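Local coordinates for protein GDP-mannose-dependent alpha-(1-6)-phosphatidylinositol monomannoside mannosyltransferase (Corynebacterium glutamicum, PDB 3OKP) that belongs to the GT-B class of glycosyltransferases, a mannosyltransferase by name, with two beta/alpha domains each built on a parallel sheet, at residues R153-K156 / S157-S161; A354-A357 / H358-E362. All coordinates share one frame; numbering follows the deposited sequence.

Contact 1. Residues R153-K156 / S157-S161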
ATOM      1  N   ARG A 153     -12.880   2.126 -10.758  1.00 15.89           N
ATOM      2  CA  ARG A 153     -14.229   2.662 -10.965  1.00 17.10           C
ATOM      3  C   ARG A 153     -14.250   4.195 -10.969  1.00 17.34           C
ATOM      4  O   ARG A 153     -14.963   4.807 -11.768  1.00 17.66           O
ATOM      5  CB  ARG A 153     -15.204   2.116  -9.917  1.00 17.70           C
ATOM      6  CG  ARG A 153     -16.660   2.526 -10.153  1.00 18.84           C
ATOM      7  CD  ARG A 153     -17.629   1.834  -9.199  1.00 19.46           C
ATOM      8  NE  ARG A 153     -17.552   2.351  -7.833  1.00 20.01           N
ATOM      9  CZ  ARG A 153     -16.965   1.716  -6.821  1.00 20.49           C
ATOM     10  NH1 ARG A 153     -16.393   0.530  -7.011  1.00 20.12           N
ATOM     11  NH2 ARG A 153     -16.953   2.265  -5.614  1.00 20.64           N
ATOM     12  N   ARG A 154     -13.459   4.803 -10.084  1.00 17.35           N
ATOM     13  CA  ARG A 154     -13.416   6.262  -9.951  1.00 17.86           C
ATOM     14  C   ARG A 154     -12.839   6.984 -11.177  1.00 17.69           C
ATOM     15  O   ARG A 154     -13.298   8.077 -11.519  1.00 18.02           O
ATOM     16  CB  ARG A 154     -12.645   6.681  -8.688  1.00 17.72           C
ATOM     17  CG  ARG A 154     -13.241   6.225  -7.340  1.00 18.58           C
ATOM     18  CD  ARG A 154     -14.594   6.868  -7.000  1.00 20.07           C
ATOM     19  NE  ARG A 154     -14.561   8.333  -7.044  1.00 21.74           N
ATOM     20  CZ  ARG A 154     -14.379   9.130  -5.993  1.00 22.10           C
ATOM     21  NH1 ARG A 154     -14.207   8.626  -4.776  1.00 22.70           N
ATOM     22  NH2 ARG A 154     -14.371  10.445  -6.163  1.00 22.47           N
ATOM     23  N   PHE A 155     -11.844   6.386 -11.839  1.00 17.31           N
ATOM     24  CA  PHE A 155     -11.153   7.077 -12.939  1.00 17.22           C
ATOM     25  C   PHE A 155     -11.174   6.420 -14.331  1.00 17.51           C
ATOM     26  O   PHE A 155     -10.604   6.970 -15.281  1.00 17.43           O
ATOM     27  CB  PHE A 155      -9.709   7.460 -12.547  1.00 16.49           C
ATOM     28  CG  PHE A 155      -8.814   6.284 -12.211  1.00 15.92           C
ATOM     29  CD1 PHE A 155      -8.033   6.307 -11.059  1.00 15.27           C
ATOM     30  CD2 PHE A 155      -8.731   5.170 -13.050  1.00 15.09           C
ATOM     31  CE1 PHE A 155      -7.194   5.239 -10.740  1.00 14.43           C
ATOM     32  CE2 PHE A 155      -7.900   4.102 -12.741  1.00 14.76           C
ATOM     33  CZ  PHE A 155      -7.129   4.136 -11.582  1.00 14.64           C
ATOM     34  N   LYS A 156     -11.824   5.262 -14.450  1.00 18.13           N
ATOM     35  CA  LYS A 156     -11.833   4.504 -15.711  1.00 18.59           C
ATOM     36  C   LYS A 156     -12.327   5.319 -16.913  1.00 18.97           C
ATOM     37  O   LYS A 156     -11.673   5.343 -17.958  1.00 18.75           O
ATOM     38  CB  LYS A 156     -12.646   3.212 -15.578  1.00 18.92           C
ATOM     39  CG  LYS A 156     -12.372   2.194 -16.681  1.00 19.49           C
ATOM     40  CD  LYS A 156     -13.305   0.995 -16.587  1.00 20.10           C
ATOM     41  CE  LYS A 156     -12.924  -0.092 -17.585  1.00 21.53           C
ATOM     42  NZ  LYS A 156     -13.155   0.319 -19.004  1.00 23.11           N
ATOM     43  N   SER A 157     -13.470   5.987 -16.753  1.00 19.56           N
ATOM     44  CA  SER A 157     -14.067   6.776 -17.837  1.00 20.08           C
ATOM     45  C   SER A 157     -13.174   7.933 -18.293  1.00 19.76           C
ATOM     46  O   SER A 157     -13.193   8.310 -19.466  1.00 20.04           O
ATOM     47  CB  SER A 157     -15.461   7.284 -17.446  1.00 20.86           C
ATOM     48  OG  SER A 157     -15.394   8.231 -16.395  1.00 21.03           O
ATOM     49  N   ALA A 158     -12.390   8.481 -17.363  1.00 19.23           N
ATOM     50  CA  ALA A 158     -11.462   9.573 -17.665  1.00 18.86           C
ATOM     51  C   ALA A 158     -10.332   9.137 -18.602  1.00 18.40           C
ATOM     52  O   ALA A 158     -10.005   9.851 -19.552  1.00 18.40           O
ATOM     53  CB  ALA A 158     -10.901  10.173 -16.383  1.00 18.49           C
ATOM     54  N   PHE A 159      -9.749   7.967 -18.337  1.00 17.90           N
ATOM     55  CA  PHE A 159      -8.673   7.422 -19.169  1.00 17.68           C
ATOM     56  C   PHE A 159      -9.149   6.976 -20.555  1.00 18.33           C
ATOM     57  O   PHE A 159      -8.397   7.056 -21.529  1.00 18.18           O
ATOM     58  CB  PHE A 159      -7.961   6.264 -18.456  1.00 16.92           C
ATOM     59  CG  PHE A 159      -6.993   6.710 -17.391  1.00 16.28           C
ATOM     60  CD1 PHE A 159      -7.358   6.687 -16.047  1.00 15.63           C
ATOM     61  CD2 PHE A 159      -5.717   7.156 -17.732  1.00 15.18           C
ATOM     62  CE1 PHE A 159      -6.464   7.095 -15.055  1.00 15.27           C
ATOM     63  CE2 PHE A 159      -4.819   7.572 -16.750  1.00 15.05           C
ATOM     64  CZ  PHE A 159      -5.194   7.540 -15.406  1.00 15.07           C
ATOM     65  N   GLY A 160     -10.394   6.512 -20.634  1.00 19.21           N
ATOM     66  CA  GLY A 160     -10.970   6.046 -21.896  1.00 20.15           C
ATOM     67  C   GLY A 160     -10.727   4.568 -22.126  1.00 20.37           C
ATOM     68  O   GLY A 160     -10.201   3.875 -21.250  1.00 20.05           O
ATOM     69  N   SER A 161     -11.089   4.087 -23.313  1.00 21.13           N
ATOM     70  CA  SER A 161     -11.062   2.649 -23.604  1.00 21.62           C
ATOM     71  C   SER A 161      -9.836   2.147 -24.386  1.00 21.44           C
ATOM     72  O   SER A 161      -9.737   0.949 -24.674  1.00 21.75           O
ATOM     73  CB  SER A 161     -12.360   2.214 -24.302  1.00 22.60           C
ATOM     74  OG  SER A 161     -12.487   2.809 -25.581  1.00 23.46           O
TER
HETATM   75  O   HOH W   1     -15.066   5.850 -14.252  1.00 17.71           O
HETATM   76  O   HOH W   2     -13.632   8.804 -14.495  1.00 16.99           O

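Contact 2. Residues A354-A357 / H358-E362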
ATOM      1  N   ALA A 354      -6.310 -18.562   7.887  1.00  9.54           N
ATOM      2  CA  ALA A 354      -6.874 -18.249   6.575  1.00  9.42           C
ATOM      3  C   ALA A 354      -6.262 -16.975   5.995  1.00  9.00           C
ATOM      4  O   ALA A 354      -6.033 -16.891   4.790  1.00  9.13           O
ATOM      5  CB  ALA A 354      -8.400 -18.134   6.650  1.00  9.27           C
ATOM      6  N   GLY A 355      -5.996 -15.995   6.858  1.00  8.66           N
ATOM      7  CA  GLY A 355      -5.330 -14.755   6.454  1.00  8.25           C
ATOM      8  C   GLY A 355      -3.953 -15.004   5.861  1.00  8.53           C
ATOM      9  O   GLY A 355      -3.619 -14.465   4.803  1.00  8.75           O
ATOM     10  N   ARG A 356      -3.162 -15.826   6.547  1.00  8.45           N
ATOM     11  CA  ARG A 356      -1.823 -16.199   6.093  1.00  8.83           C
ATOM     12  C   ARG A 356      -1.858 -16.932   4.750  1.00  9.26           C
ATOM     13  O   ARG A 356      -1.088 -16.611   3.846  1.00  9.44           O
ATOM     14  CB  ARG A 356      -1.102 -17.035   7.164  1.00  8.78           C
ATOM     15  CG  ARG A 356       0.276 -17.575   6.756  1.00  9.31           C
ATOM     16  CD  ARG A 356       1.288 -16.456   6.570  1.00  9.07           C
ATOM     17  NE  ARG A 356       2.554 -16.936   6.021  1.00  9.96           N
ATOM     18  CZ  ARG A 356       3.631 -16.178   5.828  1.00  9.52           C
ATOM     19  NH1 ARG A 356       3.615 -14.889   6.145  1.00  8.14           N
ATOM     20  NH2 ARG A 356       4.734 -16.715   5.319  1.00  9.14           N
ATOM     21  N   ALA A 357      -2.757 -17.906   4.627  1.00  9.65           N
ATOM     22  CA  ALA A 357      -2.936 -18.654   3.383  1.00 10.27           C
ATOM     23  C   ALA A 357      -3.372 -17.740   2.236  1.00 10.48           C
ATOM     24  O   ALA A 357      -2.908 -17.894   1.101  1.00 10.59           O
ATOM     25  CB  ALA A 357      -3.943 -19.784   3.582  1.00 10.51           C
ATOM     26  N   HIS A 358      -4.251 -16.789   2.546  1.00 10.31           N
ATOM     27  CA  HIS A 358      -4.776 -15.837   1.562  1.00 10.71           C
ATOM     28  C   HIS A 358      -3.679 -14.983   0.922  1.00 10.94           C
ATOM     29  O   HIS A 358      -3.602 -14.890  -0.307  1.00 11.09           O
ATOM     30  CB  HIS A 358      -5.854 -14.947   2.199  1.00 10.19           C
ATOM     31  CG  HIS A 358      -6.481 -13.972   1.250  1.00 10.48           C
ATOM     32  ND1 HIS A 358      -6.622 -12.633   1.547  1.00 11.01           N
ATOM     33  CD2 HIS A 358      -7.010 -14.141   0.015  1.00 10.84           C
ATOM     34  CE1 HIS A 358      -7.209 -12.020   0.534  1.00 10.47           C
ATOM     35  NE2 HIS A 358      -7.453 -12.912  -0.408  1.00 11.00           N
ATOM     36  N   VAL A 359      -2.837 -14.370   1.751  1.00 11.22           N
ATOM     37  CA  VAL A 359      -1.747 -13.523   1.248  1.00 12.02           C
ATOM     38  C   VAL A 359      -0.663 -14.324   0.515  1.00 12.77           C
ATOM     39  O   VAL A 359      -0.091 -13.841  -0.463  1.00 12.91           O
ATOM     40  CB  VAL A 359      -1.121 -12.613   2.349  1.00 11.64           C
ATOM     41  CG1 VAL A 359      -2.121 -11.547   2.802  1.00 11.62           C
ATOM     42  CG2 VAL A 359      -0.628 -13.428   3.531  1.00 12.37           C
ATOM     43  N   GLU A 360      -0.397 -15.546   0.978  1.00 13.43           N
ATOM     44  CA  GLU A 360       0.553 -16.431   0.298  1.00 14.55           C
ATOM     45  C   GLU A 360       0.053 -16.832  -1.091  1.00 14.95           C
ATOM     46  O   GLU A 360       0.849 -17.049  -2.006  1.00 15.33           O
ATOM     47  CB  GLU A 360       0.836 -17.683   1.128  1.00 14.82           C
ATOM     48  CG  GLU A 360       1.745 -17.455   2.320  1.00 16.02           C
ATOM     49  CD  GLU A 360       2.323 -18.747   2.858  1.00 18.37           C
ATOM     50  OE1 GLU A 360       3.301 -19.256   2.269  1.00 20.58           O
ATOM     51  OE2 GLU A 360       1.807 -19.255   3.874  1.00 19.16           O
ATOM     52  N   ALA A 361      -1.268 -16.921  -1.239  1.00 14.94           N
ATOM     53  CA  ALA A 361      -1.880 -17.299  -2.511  1.00 15.49           C
ATOM     54  C   ALA A 361      -2.123 -16.118  -3.454  1.00 15.53           C
ATOM     55  O   ALA A 361      -2.132 -16.291  -4.673  1.00 15.87           O
ATOM     56  CB  ALA A 361      -3.184 -18.065  -2.266  1.00 15.54           C
ATOM     57  N   GLU A 362      -2.306 -14.920  -2.897  1.00 15.26           N
ATOM     58  CA  GLU A 362      -2.796 -13.787  -3.690  1.00 15.45           C
ATOM     59  C   GLU A 362      -2.079 -12.445  -3.515  1.00 15.16           C
ATOM     60  O   GLU A 362      -2.260 -11.541  -4.340  1.00 15.23           O
ATOM     61  CB  GLU A 362      -4.307 -13.601  -3.461  1.00 15.32           C
ATOM     62  CG  GLU A 362      -5.195 -14.056  -4.621  1.00 17.01           C
ATOM     63  CD  GLU A 362      -5.193 -15.558  -4.834  1.00 18.19           C
TER

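Contact 1. Residues R153-K156 / S157-S161
The carbonyl oxygen F155 O receives two backbone donors, both weakly: A158 N at 3.1 Å, with an N-H...O angle of only 124°, and F159 N at 3.3 Å. The edge of the F159 ring closes in on the same oxygen, CD1 standing 3.3 Å from F155 O near the ring plane. The helix is kinked here: neither S157 N nor A158 N reaches the carbonyl four residues back, R153 O and R154 O, and a water stands in each gap. Water 1 donates to R153 O and accepts from S157 N, bridging backbone to backbone. Water 2 donates to R154 O, takes a weak bond from A158 N and lies 2.7 Å from S157 OG, a hydroxyl that R131 also holds.

With chi1 at 61°, F155 CG lies between its own N and carbonyl carbon, and the ring offers a face to F159. F159 presents its edge to that face, CE1 and CD1 each resting 3.6 Å from F155 CD2. The planes are turned 79° apart and the centroids of the F155 and F159 rings are 5.2 Å apart, an offset edge-to-face pair. Both rings are buried, F155 on Y146 and F159 on L144 of strand 143-146, and F159 also meets L134 and I137 of helix 128-140.

The i to i-4 pattern resumes with F159 N and continues with G160 N to K156 O at 3.2 Å; the chain leaves the helix at G160 with positive phi. R135 bonds to S157 O and A158 O at the C-terminal end of the helix, where its positive charge would probably be favourable. Helix 149-159 joins strands 143-146 and 164-167 as a beta-alpha-beta crossover of the Rossmann-like N-terminal domain of the GT-B fold.

Contact 2. Residues A354-A357 / H358-E362
R356 reaches along the helix to E360, one turn on. From CB its CG leaves anti to the backbone N, and a bend at the next bond (chi2 67°) turns the chain toward E360: CG lies 3.7 Å and CD 3.9 Å from E360 OE2, and NE makes a weak, bent hydrogen bond to that oxygen at 3.2 Å as part of a salt bridge. Farther out, R356 CZ and NH2 are each 4.1 Å from E360 OE2. E360 CG lies over one face of the guanidinium, and the carboxylate plane is turned 52° from it. NE is left to E360, while NH1 bonds to A301 O and NH2 to V174 O, which would hold the guanidinium in place. This i to i+4 pair sits in the C-terminal half of the GT-B fold, and the arginine ties helix 345-362 to V174, in the chain following strand 164-167.

R356 O accepts E360 N at 3.1 Å in the regular helical pattern, with V359 CG2 packed 3.2 Å from the same oxygen. The V359 side chain is buried against Q300 and A301 of helix 294-301. H358 CB lies 3.2 Å from A354 O, which accepts H358 N at 2.9 Å; its ring swings away, ND1 bonding to Q300 OE1 and the ring meeting W363 edge to face.

Overall arrangement
The two contacts are in series along the chain, far apart in sequence, and do not touch: their centres are 30 Å apart and their nearest atoms about 17 Å. Contact 1 belongs to the seven-stranded half of the molecule, contact 2 to the half that holds guanosine-5'-diphosphate-alpha-D-mannose. The ligand pocket draws on residues between 205 and 298, and the side chain of V359 in contact 2 is about 13 Å from the ligand; contact 2 packs against helix 294-301 through V359 and at this distance does not line the pocket. From contact 1, R154 NH1 bonds to G286 O and so joins the seven-stranded half to the other half.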